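Local coordinates for protein endo-beta-1,4-glucanase (Ampullaria crossean, PDB 5XBU) that probably hydrolyses internal beta-1,4-glucosidic bonds of cellulose, as an endoglucanase of glycoside hydrolase family 45, at residues H56-S61 with F141-Q146; T27-D32 with H154-E159; N71-K76 with C178-S183; C38-K43 with M107-C112; E118-I123 with H131-G136. One frame throughout, in Å; residues are numbered along the deposited sequence.

Contact 1: H56-S61 with F141-Q146; sequences HVTAPS and FDLQDQ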
# COMPACT_ATOMS: atom_id res chain seq x y z
N HIS A 56 7.94 2.96 -7.47
CA HIS A 56 6.65 3.07 -6.79
C HIS A 56 6.27 1.67 -6.29
O HIS A 56 5.63 0.88 -7.00
CB HIS A 56 5.61 3.59 -7.77
CG HIS A 56 5.85 4.98 -8.19
ND1 HIS A 56 5.55 5.42 -9.46
CD2 HIS A 56 6.32 6.06 -7.52
CE1 HIS A 56 5.87 6.71 -9.56
NE2 HIS A 56 6.33 7.12 -8.40
N VAL A 57 6.71 1.40 -5.07
CA VAL A 57 6.45 0.13 -4.41
C VAL A 57 5.83 0.40 -3.05
O VAL A 57 5.97 1.48 -2.46
CB VAL A 57 7.74 -0.74 -4.34
CG1 VAL A 57 8.18 -1.13 -5.75
CG2 VAL A 57 8.86 -0.06 -3.55
N THR A 58 5.10 -0.60 -2.56
CA THR A 58 4.30 -0.45 -1.37
C THR A 58 4.38 -1.69 -0.47
O THR A 58 4.58 -2.82 -0.92
CB THR A 58 2.83 -0.11 -1.74
OG1 THR A 58 2.04 0.13 -0.58
CG2 THR A 58 2.12 -1.17 -2.57
N ALA A 59 4.14 -1.41 0.81
CA ALA A 59 3.86 -2.39 1.86
C ALA A 59 2.41 -2.20 2.29
O ALA A 59 2.11 -1.30 3.09
CB ALA A 59 4.81 -2.16 3.04
N PRO A 60 1.48 -3.02 1.79
CA PRO A 60 0.10 -2.92 2.24
C PRO A 60 -0.07 -3.50 3.63
O PRO A 60 0.67 -4.38 4.06
CB PRO A 60 -0.70 -3.74 1.22
CG PRO A 60 0.25 -3.94 0.06
CD PRO A 60 1.60 -4.01 0.70
N SER A 61 -1.15 -3.09 4.27
CA SER A 61 -1.59 -3.72 5.50
C SER A 61 -1.70 -5.24 5.32
O SER A 61 -2.09 -5.75 4.26
CB SER A 61 -2.90 -3.06 5.94
OG SER A 61 -3.84 -2.97 4.89
N PHE A 141 -1.99 1.48 2.38
CA PHE A 141 -0.77 1.33 1.58
C PHE A 141 0.33 2.20 2.16
O PHE A 141 0.24 3.43 2.12
CB PHE A 141 -1.02 1.63 0.10
CG PHE A 141 -1.97 0.66 -0.51
CD1 PHE A 141 -1.56 -0.65 -0.81
CD2 PHE A 141 -3.31 0.99 -0.74
CE1 PHE A 141 -2.44 -1.58 -1.31
CE2 PHE A 141 -4.19 0.05 -1.26
CZ PHE A 141 -3.77 -1.22 -1.54
N ASP A 142 1.38 1.57 2.67
CA ASP A 142 2.58 2.28 3.10
C ASP A 142 3.49 2.39 1.89
O ASP A 142 3.82 1.38 1.27
CB ASP A 142 3.24 1.54 4.26
CG ASP A 142 3.98 2.45 5.22
OD1 ASP A 142 4.04 3.67 4.99
OD2 ASP A 142 4.50 1.90 6.21
N LEU A 143 3.88 3.60 1.53
CA LEU A 143 4.54 3.83 0.26
C LEU A 143 6.04 4.06 0.49
O LEU A 143 6.43 4.94 1.25
CB LEU A 143 3.94 5.06 -0.45
CG LEU A 143 2.39 5.00 -0.59
CD1 LEU A 143 1.91 6.24 -1.27
CD2 LEU A 143 1.94 3.75 -1.34
N GLN A 144 6.87 3.26 -0.18
CA GLN A 144 8.33 3.38 -0.05
C GLN A 144 8.79 4.76 -0.51
O GLN A 144 8.43 5.21 -1.61
CB GLN A 144 8.96 2.31 -0.92
CG GLN A 144 10.49 2.34 -0.99
CD GLN A 144 11.16 2.09 0.33
OE1 GLN A 144 11.68 3.01 0.96
NE2 GLN A 144 11.13 0.82 0.77
N ASP A 145 9.61 5.42 0.32
CA ASP A 145 10.05 6.78 0.03
C ASP A 145 11.55 6.94 0.21
O ASP A 145 12.02 8.07 0.37
CB ASP A 145 9.29 7.79 0.92
CG ASP A 145 9.42 9.26 0.44
OD1 ASP A 145 9.44 9.54 -0.79
OD2 ASP A 145 9.50 10.14 1.32
N GLN A 146 12.33 5.84 0.15
CA GLN A 146 13.76 5.91 0.45
C GLN A 146 14.47 6.99 -0.34
O GLN A 146 15.35 7.67 0.19
CB GLN A 146 14.43 4.54 0.24
CG GLN A 146 15.97 4.55 0.38
CD GLN A 146 16.50 3.71 1.54
OE1 GLN A 146 15.81 3.46 2.51
NE2 GLN A 146 17.75 3.30 1.43
O HOH W 1 6.62 4.17 -3.50
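D142 O takes two donors from the facing strand, the backbone N of A59 at 2.8 Å and the hydroxyl OG1 of T58 at 2.9 Å. The setting is the antiparallel pairing of strands 57-60 and 141-144 in a curled mixed sheet, consistent with the double-psi beta-barrel of this family. The two donors use different directions: A59 N lies in the carbonyl plane, whereas T58 OG1 stands 57° out of it. With OG1 opposite the backbone N (chi1 -176°), threonine can reach across to this oxygen while its methyl stays beside the F141 ring. D142 N returns a bond to A59 O at 3.0 Å, closing the hydrogen-bonded pair, and Q144 N reaches V57 O. P60 sits in a non-hydrogen-bonded pair with F141, a place where its missing N-H is not needed by this partner. The carboxylate of D142 turns away from the strand pair, and its OD1 is bonded to T28 on the next strand.

F141, P60, T58 and L143 lie on one face of the sheet, where branched and ring carbons suit the apolar surroundings beside F106 and V108. There P60 CB and CG both lie 3.8 Å from F141 CE1. A59 and D142 lie on the other face, where both touch Y30. Beyond them, V57 and Q144 run side by side, with V57 CG2 3.5 Å from Q144 CB.

Contact 2: T27-D32 with H154-E159; sequences TTRYVD and HWDNPE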
# COMPACT_ATOMS: atom_id res chain seq x y z
N THR A 27 -3.04 6.07 3.11
CA THR A 27 -1.65 5.91 2.74
C THR A 27 -0.77 6.61 3.77
O THR A 27 -1.15 7.59 4.39
CB THR A 27 -1.33 6.43 1.32
OG1 THR A 27 -1.34 7.87 1.29
CG2 THR A 27 -2.25 5.90 0.25
N THR A 28 0.46 6.09 3.89
CA THR A 28 1.56 6.74 4.60
C THR A 28 2.81 6.53 3.76
O THR A 28 2.77 5.90 2.69
CB THR A 28 1.73 6.21 6.04
OG1 THR A 28 1.81 4.78 6.04
CG2 THR A 28 0.62 6.65 6.98
N ARG A 29 3.95 7.02 4.23
CA ARG A 29 5.22 6.74 3.59
C ARG A 29 6.15 6.14 4.62
O ARG A 29 6.02 6.40 5.82
CB ARG A 29 5.82 7.99 2.93
CG ARG A 29 5.90 9.22 3.84
CD ARG A 29 6.38 10.44 3.07
NE ARG A 29 5.76 11.70 3.43
CZ ARG A 29 6.24 12.87 3.05
NH1 ARG A 29 5.64 14.01 3.38
NH2 ARG A 29 7.37 12.89 2.35
N TYR A 30 7.07 5.31 4.14
CA TYR A 30 8.02 4.66 5.02
C TYR A 30 9.36 4.56 4.34
O TYR A 30 9.47 4.64 3.11
CB TYR A 30 7.56 3.29 5.47
CG TYR A 30 7.76 2.13 4.50
CD1 TYR A 30 6.98 1.98 3.36
CD2 TYR A 30 8.74 1.16 4.75
CE1 TYR A 30 7.14 0.89 2.53
CE2 TYR A 30 8.92 0.06 3.90
CZ TYR A 30 8.10 -0.06 2.81
OH TYR A 30 8.29 -1.17 2.01
N VAL A 31 10.34 4.31 5.22
CA VAL A 31 11.73 4.08 4.92
C VAL A 31 12.27 3.11 5.97
O VAL A 31 11.95 3.23 7.16
CB VAL A 31 12.37 5.47 5.05
CG1 VAL A 31 13.42 5.51 6.13
CG2 VAL A 31 12.74 5.99 3.73
N ASP A 32 13.06 2.11 5.55
CA ASP A 32 13.70 1.21 6.52
C ASP A 32 14.86 0.40 5.94
O ASP A 32 15.58 -0.29 6.67
CB ASP A 32 12.68 0.28 7.22
CG ASP A 32 12.07 -0.77 6.29
OD1 ASP A 32 12.54 -0.97 5.15
OD2 ASP A 32 11.07 -1.40 6.71
N HIS A 154 4.50 14.82 -3.97
CA HIS A 154 3.93 15.75 -2.99
C HIS A 154 2.72 15.14 -2.29
O HIS A 154 1.76 15.83 -1.96
CB HIS A 154 3.64 17.12 -3.58
CG HIS A 154 4.83 17.71 -4.25
ND1 HIS A 154 5.97 18.05 -3.56
CD2 HIS A 154 5.10 17.92 -5.55
CE1 HIS A 154 6.87 18.50 -4.40
NE2 HIS A 154 6.37 18.43 -5.62
N TRP A 155 2.79 13.84 -2.05
CA TRP A 155 1.74 13.14 -1.33
C TRP A 155 2.09 13.14 0.16
O TRP A 155 3.12 12.58 0.56
CB TRP A 155 1.62 11.70 -1.82
CG TRP A 155 0.91 11.52 -3.13
CD1 TRP A 155 0.61 12.49 -4.05
CD2 TRP A 155 0.40 10.29 -3.66
NE1 TRP A 155 -0.05 11.94 -5.12
CE2 TRP A 155 -0.18 10.59 -4.91
CE3 TRP A 155 0.36 8.97 -3.19
CZ2 TRP A 155 -0.80 9.61 -5.70
CZ3 TRP A 155 -0.25 8.02 -3.96
CH2 TRP A 155 -0.84 8.33 -5.19
N ASP A 156 1.23 13.75 0.96
CA ASP A 156 1.33 13.76 2.41
C ASP A 156 0.15 12.94 2.94
O ASP A 156 -0.92 13.46 3.26
CB ASP A 156 1.30 15.18 2.94
CG ASP A 156 1.42 15.24 4.45
OD1 ASP A 156 1.73 14.21 5.10
OD2 ASP A 156 1.20 16.33 4.98
N ASN A 157 0.36 11.63 3.01
CA ASN A 157 -0.64 10.68 3.46
C ASN A 157 -2.02 10.89 2.83
O ASN A 157 -3.03 10.90 3.54
CB ASN A 157 -0.76 10.67 4.98
CG ASN A 157 0.52 10.41 5.70
OD1 ASN A 157 1.51 9.98 5.13
ND2 ASN A 157 0.50 10.66 7.02
N PRO A 158 -2.11 11.04 1.51
CA PRO A 158 -3.42 11.31 0.93
C PRO A 158 -4.36 10.13 1.08
O PRO A 158 -3.96 8.96 1.02
CB PRO A 158 -3.12 11.55 -0.55
CG PRO A 158 -1.85 10.76 -0.78
CD PRO A 158 -1.07 10.96 0.47
N GLU A 159 -5.64 10.46 1.18
CA GLU A 159 -6.73 9.52 0.95
C GLU A 159 -6.81 9.21 -0.54
O GLU A 159 -6.69 10.12 -1.38
CB GLU A 159 -8.04 10.19 1.41
CG GLU A 159 -9.28 9.33 1.30
CD GLU A 159 -10.52 10.13 1.72
OE1 GLU A 159 -11.18 9.75 2.72
OE2 GLU A 159 -10.82 11.14 1.05
O HOH W 2 -4.47 8.47 4.30
O HOH W 3 3.73 8.95 6.44
O HOH W 4 3.68 12.13 4.59
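T28 and N157 bring the two backbones nearest, CA to CA 4.7 Å, where the end of strand 22-30 meets an irregular loop whose N157 adopts left-handed angles (phi 47°, psi 49°). Asparagine tolerates that conformation better than most residues. The threonine hydroxyl of T27 donates to the loop, T27 OG1 to P158 O 2.9 Å, from within the carbonyl plane and on a lone pair. Its chi1 of 73° tucks T27 OG1 between the backbone N and the carbonyl carbon, beside P158 CD, 3.2 Å away. The two side chains cross at about a right angle, and proline fits because its compact ring packs CG on one face of W155.

The N157 side chain lies against the strand itself, with N157 CB 3.2 Å from T27 O and N157 OD1 3.3 Å from T28 CA. One water joins N157 OD1 to R29 N, another joins N157 O to T27 N, and K94 O holds ND2. In one of its two conformers the R29 guanidinium has W155 O over one face and a salt bridge to E151.

Only one direct hydrogen bond crosses here. The N-H groups of T27 and R29 are satisfied through water, which implies a partly solvated seam beside the strand.

Contact 3: N71-K76 with C178-S183; sequences NLWCGK and CECHNS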
# COMPACT_ATOMS: atom_id res chain seq x y z
N ASN A 71 0.69 -14.61 6.82
CA ASN A 71 2.04 -14.80 6.32
C ASN A 71 2.69 -13.48 6.01
O ASN A 71 2.11 -12.60 5.36
CB ASN A 71 2.06 -15.67 5.08
CG ASN A 71 1.89 -17.13 5.39
OD1 ASN A 71 2.24 -17.61 6.48
ND2 ASN A 71 1.37 -17.87 4.42
N LEU A 72 3.90 -13.33 6.51
CA LEU A 72 4.68 -12.13 6.24
C LEU A 72 5.89 -12.42 5.35
O LEU A 72 6.78 -11.58 5.26
CB LEU A 72 5.08 -11.46 7.56
CG LEU A 72 3.93 -10.87 8.37
CD1 LEU A 72 4.50 -10.37 9.68
CD2 LEU A 72 3.16 -9.77 7.64
N TRP A 73 5.93 -13.58 4.72
CA TRP A 73 6.93 -13.92 3.71
C TRP A 73 6.17 -14.51 2.54
O TRP A 73 5.40 -15.46 2.71
CB TRP A 73 7.94 -14.94 4.26
CG TRP A 73 8.90 -15.45 3.24
CD1 TRP A 73 8.93 -16.69 2.70
CD2 TRP A 73 9.99 -14.73 2.66
NE1 TRP A 73 9.96 -16.80 1.80
CE2 TRP A 73 10.63 -15.61 1.76
CE3 TRP A 73 10.48 -13.43 2.80
CZ2 TRP A 73 11.73 -15.22 1.01
CZ3 TRP A 73 11.58 -13.05 2.06
CH2 TRP A 73 12.18 -13.94 1.18
N CYS A 74 6.33 -13.92 1.36
CA CYS A 74 5.64 -14.39 0.17
C CYS A 74 4.12 -14.43 0.40
O CYS A 74 3.44 -15.43 0.17
CB CYS A 74 6.16 -15.72 -0.36
SG CYS A 74 7.95 -15.77 -0.69
N GLY A 75 3.60 -13.30 0.84
CA GLY A 75 2.17 -13.14 0.93
C GLY A 75 1.51 -13.34 -0.41
O GLY A 75 2.11 -13.12 -1.47
N LYS A 76 0.23 -13.74 -0.37
CA LYS A 76 -0.50 -14.03 -1.58
C LYS A 76 -0.44 -12.89 -2.58
O LYS A 76 -0.38 -13.13 -3.79
CB LYS A 76 -1.95 -14.37 -1.26
CG LYS A 76 -2.15 -15.62 -0.43
CD LYS A 76 -1.91 -16.86 -1.21
CE LYS A 76 -2.24 -18.01 -0.32
NZ LYS A 76 -3.53 -17.75 0.35
N CYS A 178 12.33 -11.23 -7.72
CA CYS A 178 12.06 -11.43 -6.31
C CYS A 178 11.91 -12.91 -6.00
O CYS A 178 11.38 -13.69 -6.79
CB CYS A 178 10.78 -10.71 -5.91
SG CYS A 178 10.85 -8.91 -6.31
N GLU A 179 12.34 -13.28 -4.80
CA GLU A 179 12.34 -14.70 -4.44
C GLU A 179 10.93 -15.27 -4.39
O GLU A 179 10.73 -16.46 -4.63
CB GLU A 179 13.06 -14.89 -3.12
CG GLU A 179 13.31 -16.34 -2.80
CD GLU A 179 14.15 -16.53 -1.56
OE1 GLU A 179 14.69 -15.54 -1.02
OE2 GLU A 179 14.29 -17.68 -1.14
N CYS A 180 9.94 -14.43 -4.10
CA CYS A 180 8.56 -14.91 -3.99
C CYS A 180 7.88 -15.10 -5.34
O CYS A 180 6.76 -15.60 -5.39
CB CYS A 180 7.76 -13.96 -3.09
SG CYS A 180 8.38 -13.93 -1.43
N HIS A 181 8.52 -14.66 -6.44
CA HIS A 181 7.94 -14.90 -7.75
C HIS A 181 7.81 -16.40 -7.98
O HIS A 181 8.78 -17.15 -7.79
CB HIS A 181 8.79 -14.19 -8.81
CG HIS A 181 8.31 -14.39 -10.21
ND1 HIS A 181 8.95 -15.22 -11.11
CD2 HIS A 181 7.27 -13.84 -10.88
CE1 HIS A 181 8.30 -15.19 -12.26
NE2 HIS A 181 7.28 -14.36 -12.15
N ASN A 182 6.59 -16.86 -8.27
CA ASN A 182 6.27 -18.29 -8.44
C ASN A 182 6.39 -19.09 -7.14
O ASN A 182 6.86 -20.23 -7.15
CB ASN A 182 7.08 -18.96 -9.56
CG ASN A 182 6.87 -18.32 -10.91
OD1 ASN A 182 5.83 -17.73 -11.19
ND2 ASN A 182 7.86 -18.45 -11.77
N SER A 183 5.97 -18.51 -6.03
CA SER A 183 6.07 -19.23 -4.75
C SER A 183 4.79 -20.01 -4.43
O SER A 183 4.84 -21.02 -3.73
CB SER A 183 6.40 -18.27 -3.61
OG SER A 183 5.49 -17.18 -3.58
O HOH W 5 2.94 -17.22 -1.84
O HOH W 6 4.05 -14.62 -2.95
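W73 lays its indole over the C74-C180 disulfide, a sulfur-aromatic contact that covers a cross-link between a surface loop and the C-terminal tail of the chain. C180 SG stands 4.3 Å from the centroid of the six-membered ring of W73, only 13° off its normal. C74 SG lies on the same face but toward the rim. With CG turned opposite the backbone N (chi1 174°), the end of the indole comes nearer the tail. Tryptophan suits the position: its broad, polarisable face matches two sulfur atoms at the surface.

E179 meets the same ring differently. Its extended chain brings the carboxylate to the ring edge, E179 OE1 3.6 Å from W73 CZ2, with the two planes almost perpendicular. The partly positive rim hydrogens of an indole are a suitable neighbour for an anionic oxygen.

In the disulfide, both sulfurs lie beside their own backbone N, and the S-S torsion is -76°, near the relaxed value. The tail then bends through a type II turn from C180 to S183. Two waters donate to S183 OG and link it to C74 O and G75 O. S183 OG itself donates to C180 O at 2.7 Å.

Contact 4: C38-K43 with M107-C112; sequences CGCGQK and MVTNAC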
# COMPACT_ATOMS: atom_id res chain seq x y z
N CYS A 38 8.52 -9.71 0.23
CA CYS A 38 8.36 -10.42 -1.02
C CYS A 38 9.70 -10.89 -1.58
O CYS A 38 9.74 -11.43 -2.69
CB CYS A 38 7.60 -9.60 -2.06
SG CYS A 38 5.94 -9.13 -1.47
N GLY A 39 10.78 -10.75 -0.81
CA GLY A 39 12.05 -11.27 -1.25
C GLY A 39 12.66 -10.52 -2.42
O GLY A 39 13.41 -11.12 -3.21
N CYS A 40 12.40 -9.22 -2.53
CA CYS A 40 12.90 -8.43 -3.65
C CYS A 40 14.32 -7.91 -3.38
O CYS A 40 14.58 -6.71 -3.26
CB CYS A 40 11.93 -7.30 -3.98
SG CYS A 40 10.33 -7.96 -4.56
N GLY A 41 15.22 -8.88 -3.29
CA GLY A 41 16.66 -8.66 -3.19
C GLY A 41 17.34 -10.01 -3.28
O GLY A 41 16.69 -11.05 -3.39
N GLN A 42 18.66 -10.01 -3.34
CA GLN A 42 19.33 -11.29 -3.53
C GLN A 42 19.02 -12.22 -2.36
O GLN A 42 18.89 -11.79 -1.21
CB GLN A 42 20.83 -11.09 -3.66
CG GLN A 42 21.45 -10.57 -2.41
CD GLN A 42 22.76 -9.93 -2.67
OE1 GLN A 42 22.82 -8.73 -2.92
NE2 GLN A 42 23.82 -10.71 -2.62
N LYS A 43 18.89 -13.51 -2.66
CA LYS A 43 18.48 -14.47 -1.65
C LYS A 43 19.43 -14.48 -0.47
O LYS A 43 20.64 -14.28 -0.62
CB LYS A 43 18.41 -15.86 -2.28
CG LYS A 43 17.28 -15.96 -3.27
CD LYS A 43 17.28 -17.22 -4.11
CE LYS A 43 16.22 -17.08 -5.19
NZ LYS A 43 15.97 -15.64 -5.54
N MET A 107 3.61 -1.29 -6.92
CA MET A 107 3.71 -2.74 -6.82
C MET A 107 3.92 -3.17 -5.37
O MET A 107 4.73 -2.58 -4.65
CB MET A 107 4.84 -3.27 -7.71
CG MET A 107 4.88 -4.80 -7.75
SD MET A 107 5.91 -5.43 -9.08
CE MET A 107 7.55 -5.00 -8.46
N VAL A 108 3.20 -4.22 -4.97
CA VAL A 108 3.35 -4.80 -3.64
C VAL A 108 4.67 -5.56 -3.56
O VAL A 108 4.85 -6.57 -4.24
CB VAL A 108 2.18 -5.74 -3.33
CG1 VAL A 108 2.39 -6.40 -2.00
CG2 VAL A 108 0.85 -4.99 -3.43
N THR A 109 5.57 -5.09 -2.69
CA THR A 109 6.85 -5.76 -2.49
C THR A 109 7.15 -6.01 -1.02
O THR A 109 8.19 -6.61 -0.72
CB THR A 109 8.01 -4.99 -3.12
OG1 THR A 109 8.15 -3.77 -2.39
CG2 THR A 109 7.81 -4.74 -4.58
N ASN A 110 6.28 -5.60 -0.11
CA ASN A 110 6.55 -5.73 1.31
C ASN A 110 5.21 -5.72 2.03
O ASN A 110 4.17 -5.56 1.39
CB ASN A 110 7.50 -4.60 1.71
CG ASN A 110 8.10 -4.74 3.09
OD1 ASN A 110 8.12 -5.82 3.68
ND2 ASN A 110 8.62 -3.64 3.61
N ALA A 111 5.25 -5.91 3.35
CA ALA A 111 4.05 -5.94 4.18
C ALA A 111 4.14 -4.92 5.30
O ALA A 111 5.23 -4.67 5.83
CB ALA A 111 3.90 -7.32 4.82
N CYS A 112 2.98 -4.37 5.66
CA CYS A 112 2.81 -3.53 6.84
C CYS A 112 2.10 -4.39 7.88
O CYS A 112 0.86 -4.54 7.83
CB CYS A 112 1.98 -2.29 6.50
SG CYS A 112 1.72 -1.14 7.90
O HOH W 7 10.74 -7.52 -0.94
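The flat peptide group linking T109 to N110 carries C38 on one face. C38 SG stands almost directly over the carbonyl carbon, 3.4 Å from T109 C, and C38 N comes from the same face to donate to T109 O at 3.3 Å. The bond is long and bent, 137° at the hydrogen, and its donor lies 50° out of the carbonyl plane. C38 can serve both ways because its SG is held beside its own backbone N (chi1 -58°). A water donates to T109 O at 2.7 Å while accepting from C40 N, so the oxygen joins two points of the loop.

C40 completes the contact, C40 SG lying 4.0 Å from T109 CB. It is the centre of an inverse gamma turn, closed by G41 N on G39 O. G39 has positive phi, which glycine adopts easily; C38 and C40 on either side of it both point toward 107-112. T109 spends its hydroxyl on N52 and presents carbon to C40; the amide of N110 is engaged by A37 and Y30.

The chemistry implies a modest direct link: C38 and C40, buried and tied by disulfides to C78 and C178, meet T109 through one hydrogen bond, one water bridge and sulfur packing.

Contact 5: E118-I123 with H131-G136; sequences EEWCGI and HVNSHG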
# COMPACT_ATOMS: atom_id res chain seq x y z
N GLU A 118 -0.65 -0.34 14.50
CA GLU A 118 -2.08 -0.47 14.81
C GLU A 118 -2.92 0.57 14.09
O GLU A 118 -3.95 0.23 13.50
CB GLU A 118 -2.31 -0.37 16.31
CG GLU A 118 -3.81 -0.32 16.72
CD GLU A 118 -4.64 -1.54 16.36
OE1 GLU A 118 -4.12 -2.63 16.06
OE2 GLU A 118 -5.88 -1.43 16.46
N GLU A 119 -2.52 1.84 14.16
CA GLU A 119 -3.38 2.92 13.69
C GLU A 119 -3.80 2.71 12.24
O GLU A 119 -4.98 2.91 11.88
CB GLU A 119 -2.64 4.25 13.84
CG GLU A 119 -3.41 5.42 13.23
CD GLU A 119 -2.83 6.78 13.56
OE1 GLU A 119 -3.49 7.77 13.20
OE2 GLU A 119 -1.74 6.88 14.17
N TRP A 120 -2.82 2.42 11.37
CA TRP A 120 -3.04 2.37 9.94
C TRP A 120 -3.23 0.96 9.41
O TRP A 120 -4.02 0.76 8.48
CB TRP A 120 -1.88 3.04 9.19
CG TRP A 120 -1.68 4.48 9.53
CD1 TRP A 120 -0.69 5.01 10.30
CD2 TRP A 120 -2.50 5.59 9.10
NE1 TRP A 120 -0.83 6.37 10.38
CE2 TRP A 120 -1.92 6.75 9.65
CE3 TRP A 120 -3.64 5.72 8.29
CZ2 TRP A 120 -2.44 8.02 9.41
CZ3 TRP A 120 -4.15 6.99 8.07
CH2 TRP A 120 -3.56 8.12 8.63
N CYS A 121 -2.50 -0.02 9.94
CA CYS A 121 -2.50 -1.37 9.39
C CYS A 121 -3.25 -2.37 10.25
O CYS A 121 -3.35 -3.53 9.86
CB CYS A 121 -1.07 -1.84 9.12
SG CYS A 121 -0.31 -0.72 7.90
N GLY A 122 -3.80 -1.93 11.38
CA GLY A 122 -4.62 -2.77 12.25
C GLY A 122 -6.01 -2.94 11.68
O GLY A 122 -6.96 -2.23 12.04
N ILE A 123 -6.09 -3.87 10.74
CA ILE A 123 -7.30 -4.19 9.99
C ILE A 123 -7.42 -5.71 10.09
O ILE A 123 -6.54 -6.43 9.64
CB ILE A 123 -7.25 -3.72 8.53
CG1 ILE A 123 -6.80 -2.26 8.44
CG2 ILE A 123 -8.62 -3.94 7.89
CD1 ILE A 123 -6.66 -1.73 7.04
N HIS A 131 -13.92 -5.00 7.43
CA HIS A 131 -13.02 -4.63 8.50
C HIS A 131 -12.20 -3.42 8.07
O HIS A 131 -11.73 -3.34 6.93
CB HIS A 131 -12.10 -5.79 8.82
CG HIS A 131 -12.80 -6.93 9.47
ND1 HIS A 131 -13.31 -8.03 8.79
CD2 HIS A 131 -13.10 -7.13 10.77
CE1 HIS A 131 -13.90 -8.84 9.65
NE2 HIS A 131 -13.76 -8.33 10.86
N VAL A 132 -12.05 -2.46 8.98
CA VAL A 132 -11.39 -1.21 8.65
C VAL A 132 -10.34 -0.86 9.70
O VAL A 132 -10.34 -1.40 10.82
CB VAL A 132 -12.40 -0.05 8.49
CG1 VAL A 132 -13.29 -0.31 7.33
CG2 VAL A 132 -13.17 0.20 9.80
N ASN A 133 -9.43 0.04 9.32
CA ASN A 133 -8.51 0.60 10.29
C ASN A 133 -9.19 1.68 11.13
O ASN A 133 -10.38 1.96 10.98
CB ASN A 133 -7.20 1.09 9.65
CG ASN A 133 -7.35 2.26 8.70
OD1 ASN A 133 -8.35 2.97 8.70
ND2 ASN A 133 -6.33 2.46 7.87
N SER A 134 -8.41 2.28 12.01
CA SER A 134 -8.92 3.26 12.96
C SER A 134 -9.46 4.51 12.29
O SER A 134 -10.12 5.30 12.95
CB SER A 134 -7.82 3.62 13.95
OG SER A 134 -6.81 4.41 13.34
N HIS A 135 -9.20 4.70 11.00
CA HIS A 135 -9.67 5.84 10.24
C HIS A 135 -10.76 5.49 9.24
O HIS A 135 -11.21 6.36 8.50
CB HIS A 135 -8.50 6.55 9.58
CG HIS A 135 -7.54 7.10 10.59
ND1 HIS A 135 -7.93 8.02 11.54
CD2 HIS A 135 -6.24 6.82 10.83
CE1 HIS A 135 -6.89 8.30 12.31
NE2 HIS A 135 -5.86 7.59 11.90
N GLY A 136 -11.20 4.21 9.24
CA GLY A 136 -12.34 3.81 8.44
C GLY A 136 -12.02 3.25 7.07
O GLY A 136 -12.95 3.08 6.27
O HOH W 8 -6.61 0.34 13.03
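An Asx turn at N133, set within a type I turn from N133 to G136, brings loop 131-136 against the carbonyls of E119 and W120 in helix 118-121, where N133 ND2 donates to W120 O at 2.9 Å. The acceptor lies near the amide plane of N133, and ND2 is also bonded to S26 OG on strand 22-30. The other end of the same amide, OD1, accepts from H135 N and so fixes the turn; asparagine suits the place because it can give and accept at once. S134 donates its hydroxyl to E119 O, S134 OG to E119 O 2.8 Å, so two side chains occupy carbonyls of the helix. G136, at phi 94°, ends the turn in a conformation easy for glycine.

H135 holds the side chain of E119. H135 NE2 donates to E119 OE1 at 2.7 Å, nearly straight at 171°, with the oxygen in the plane of the imidazole. OE1 uses the lone pair facing away from OE2 and also has a salt bridge to K94. The fully extended glutamate chain is what lets it reach so far.

H135 CD2 lies over one face of W120, 3.5 Å from W120 CZ3, and the ring planes are inclined at 44°. W120 further meets H140. Past the helix end, I123 CG1 lies 3.6 Å from N133 CB, while I123 CG2 comes within 3.3 Å of H131 O.

Contacts 1, 2 and 4 share one curled sheet: strand 140-144 lies between 22-30 and 57-60, and 57-60 in turn pairs with 104-108. Contact 1, about 5 Å from the chain centre, is the most central; contact 2 touches it, their centres about 8 Å apart. Contacts 3 and 4 are neighbours on one side, also about 8 Å between centres, joined by the C40-C178 disulfide, while contact 2 lies on the opposite side of the chain's centre from contact 3. Contact 5, closed locally between strands 104-108 and 140-144, is tied to contact 4 by C112-C121. Early and late parts of the chain thus meet repeatedly, making one compact barrel-like domain cross-linked by disulfides.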